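Local coordinates for beta-alanyl-CoA:ammonia lyase 2 (Clostridium propionicum, PDB 4MTU), which probably acts as a lyase that removes ammonia from beta-alanyl-CoA, and is a zinc-containing member of the hot dog fold superfamily, at residues L40-Y43 with D47-L50. Numbering follows the deposited sequence.
Sequences LMVY and DISL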
ATOM      1  N   LEU A  40      16.568 -14.960 -10.016  1.00 10.70           N
ATOM      2  CA  LEU A  40      17.780 -15.474 -10.624  1.00 10.90           C
ATOM      3  C   LEU A  40      18.773 -16.044  -9.562  1.00 10.81           C
ATOM      4  O   LEU A  40      19.387 -17.074  -9.805  1.00 11.81           O
ATOM      5  CB  LEU A  40      18.491 -14.405 -11.442  1.00 11.48           C
ATOM      6  CG  LEU A  40      17.767 -13.924 -12.712  1.00 12.63           C
ATOM      7  CD1 LEU A  40      18.394 -12.655 -13.232  1.00 13.46           C
ATOM      8  CD2 LEU A  40      17.822 -14.995 -13.778  1.00 13.28           C
ATOM      9  N   MET A  41      18.885 -15.355  -8.449  1.00 10.93           N
ATOM     10  CA  MET A  41      19.805 -15.781  -7.413  1.00 11.27           C
ATOM     11  C   MET A  41      19.299 -17.045  -6.719  1.00 11.00           C
ATOM     12  O   MET A  41      20.112 -17.947  -6.366  1.00 11.95           O
ATOM     13  CB  MET A  41      20.054 -14.633  -6.424  1.00 11.63           C
ATOM     14  CG  MET A  41      20.792 -13.469  -7.033  1.00 12.62           C
ATOM     15  SD  MET A  41      22.406 -13.869  -7.750  1.00 13.47           S
ATOM     16  CE  MET A  41      22.011 -14.043  -9.482  1.00 14.26           C
ATOM     17  N   VAL A  42      18.013 -17.143  -6.502  1.00 11.00           N
ATOM     18  CA  VAL A  42      17.440 -18.374  -5.977  1.00 10.84           C
ATOM     19  C   VAL A  42      17.824 -19.544  -6.877  1.00 10.92           C
ATOM     20  O   VAL A  42      18.227 -20.622  -6.418  1.00 11.74           O
ATOM     21  CB  VAL A  42      15.891 -18.242  -5.831  1.00 11.58           C
ATOM     22  CG1 VAL A  42      15.281 -19.606  -5.473  1.00 12.21           C
ATOM     23  CG2 VAL A  42      15.557 -17.172  -4.786  1.00 12.54           C
ATOM     24  N   TYR A  43      17.662 -19.344  -8.178  1.00 11.23           N
ATOM     25  CA  TYR A  43      17.947 -20.424  -9.120  1.00 11.71           C
ATOM     26  C   TYR A  43      19.429 -20.786  -9.255  1.00 12.24           C
ATOM     27  O   TYR A  43      19.768 -21.945  -9.410  1.00 12.93           O
ATOM     28  CB  TYR A  43      17.367 -20.096 -10.501  1.00 12.16           C
ATOM     29  CG  TYR A  43      15.872 -19.982 -10.543  1.00 12.14           C
ATOM     30  CD1 TYR A  43      15.030 -20.587  -9.616  1.00 13.49           C
ATOM     31  CD2 TYR A  43      15.247 -19.232 -11.546  1.00 12.42           C
ATOM     32  CE1 TYR A  43      13.667 -20.461  -9.658  1.00 13.33           C
ATOM     33  CE2 TYR A  43      13.885 -19.117 -11.583  1.00 12.89           C
ATOM     34  CZ  TYR A  43      13.077 -19.719 -10.663  1.00 13.16           C
ATOM     35  OH  TYR A  43      11.712 -19.571 -10.679  1.00 14.97           O
ATOM     36  N   ASP A  47      19.766 -18.825  -2.647  1.00 11.49           N
ATOM     37  CA  ASP A  47      19.697 -17.791  -1.618  1.00 11.81           C
ATOM     38  C   ASP A  47      19.028 -16.556  -2.235  1.00 11.52           C
ATOM     39  O   ASP A  47      19.241 -16.308  -3.427  1.00 12.53           O
ATOM     40  CB  ASP A  47      21.090 -17.467  -1.118  1.00 13.10           C
ATOM     41  CG  ASP A  47      21.087 -16.643   0.148  1.00 13.21           C
ATOM     42  OD1 ASP A  47      21.034 -15.378   0.059  1.00 16.11           O
ATOM     43  OD2 ASP A  47      21.122 -17.225   1.261  1.00 14.94           O
ATOM     44  N   ILE A  48      18.300 -15.818  -1.451  1.00 11.54           N
ATOM     45  CA  ILE A  48      17.635 -14.625  -2.004  1.00 11.54           C
ATOM     46  C   ILE A  48      18.628 -13.517  -2.350  1.00 12.20           C
ATOM     47  O   ILE A  48      18.265 -12.659  -3.167  1.00 13.89           O
ATOM     48  CB  ILE A  48      16.538 -14.077  -1.094  1.00 11.96           C
ATOM     49  CG1 ILE A  48      17.042 -13.707   0.327  1.00 13.18           C
ATOM     50  CG2 ILE A  48      15.370 -15.049  -1.070  1.00 13.12           C
ATOM     51  CD1 ILE A  48      16.041 -12.867   1.123  1.00 16.24           C
ATOM     52  N   SER A  49      19.849 -13.540  -1.822  0.79 12.42           N
ATOM     53  CA  SER A  49      20.929 -12.618  -2.147  0.79 12.35           C
ATOM     54  C   SER A  49      20.697 -11.231  -1.553  0.79 12.67           C
ATOM     55  O   SER A  49      19.673 -10.953  -0.909  0.79 13.44           O
ATOM     56  CB  SER A  49      21.197 -12.526  -3.666  0.79 12.70           C
ATOM     57  OG  SER A  49      20.470 -11.532  -4.344  0.79 13.40           O
ATOM     58  N   LEU A  50      21.689 -10.380  -1.803  1.00 15.51           N
ATOM     59  CA  LEU A  50      21.672  -8.964  -1.455  1.00 15.60           C
ATOM     60  C   LEU A  50      21.962  -8.234  -2.786  1.00 15.10           C
ATOM     61  O   LEU A  50      22.877  -8.593  -3.546  1.00 16.32           O
ATOM     62  CB  LEU A  50      22.679  -8.636  -0.386  1.00 18.43           C
ATOM     63  CG  LEU A  50      22.445  -9.358   0.988  1.00 21.26           C
ATOM     64  CD1 LEU A  50      23.701  -9.212   1.865  1.00 26.95           C
ATOM     65  CD2 LEU A  50      21.167  -8.913   1.664  1.00 25.85           C
TER
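The turn that leaves the long central helix of a hot dog fold is packed back against that helix here, Met41 lying against Ser49 and the carbonyl of Asp47, with Val42 beside them. Met41 sends CG anti to its carbonyl carbon (chi1 -67°), and this brings CG to 3.5 Å from Ser49 CB. Further out, bends at chi2 and chi3 lead the thioether away from the loop toward Tyr83 and Cys85 on strand 82-95. Ser49 thus lies alongside the root of the methionine chain. In one of its two deposited conformers, Ser49 OG also comes to 3.3 Å from Met41 CG and donates to Ile48 O at 2.7 Å.

An Asx turn shapes the loop between helix 27-45, the sausage of the hot dog, and strand 50-59 of the sheet that wraps it: Ser49 N donates to Asp47 OD1 (2.9 Å), meeting the carboxylate on its anti side. The other oxygen, Asp47 OD2, is hydrogen-bonded to Thr104 of the second subunit, so one carboxylate fixes the turn and reaches across the interface. Asp47 O rests against the helix backbone, 3.4 Å from Met41 C; its approach to Val42 N is too poorly angled for a hydrogen bond. Beside it, Val42 CG2 and Ile48 CG2 make a looser apolar contact at 4.3 Å, with Ile48 continuing onto Met95 of the second subunit and Tyr19 of the third.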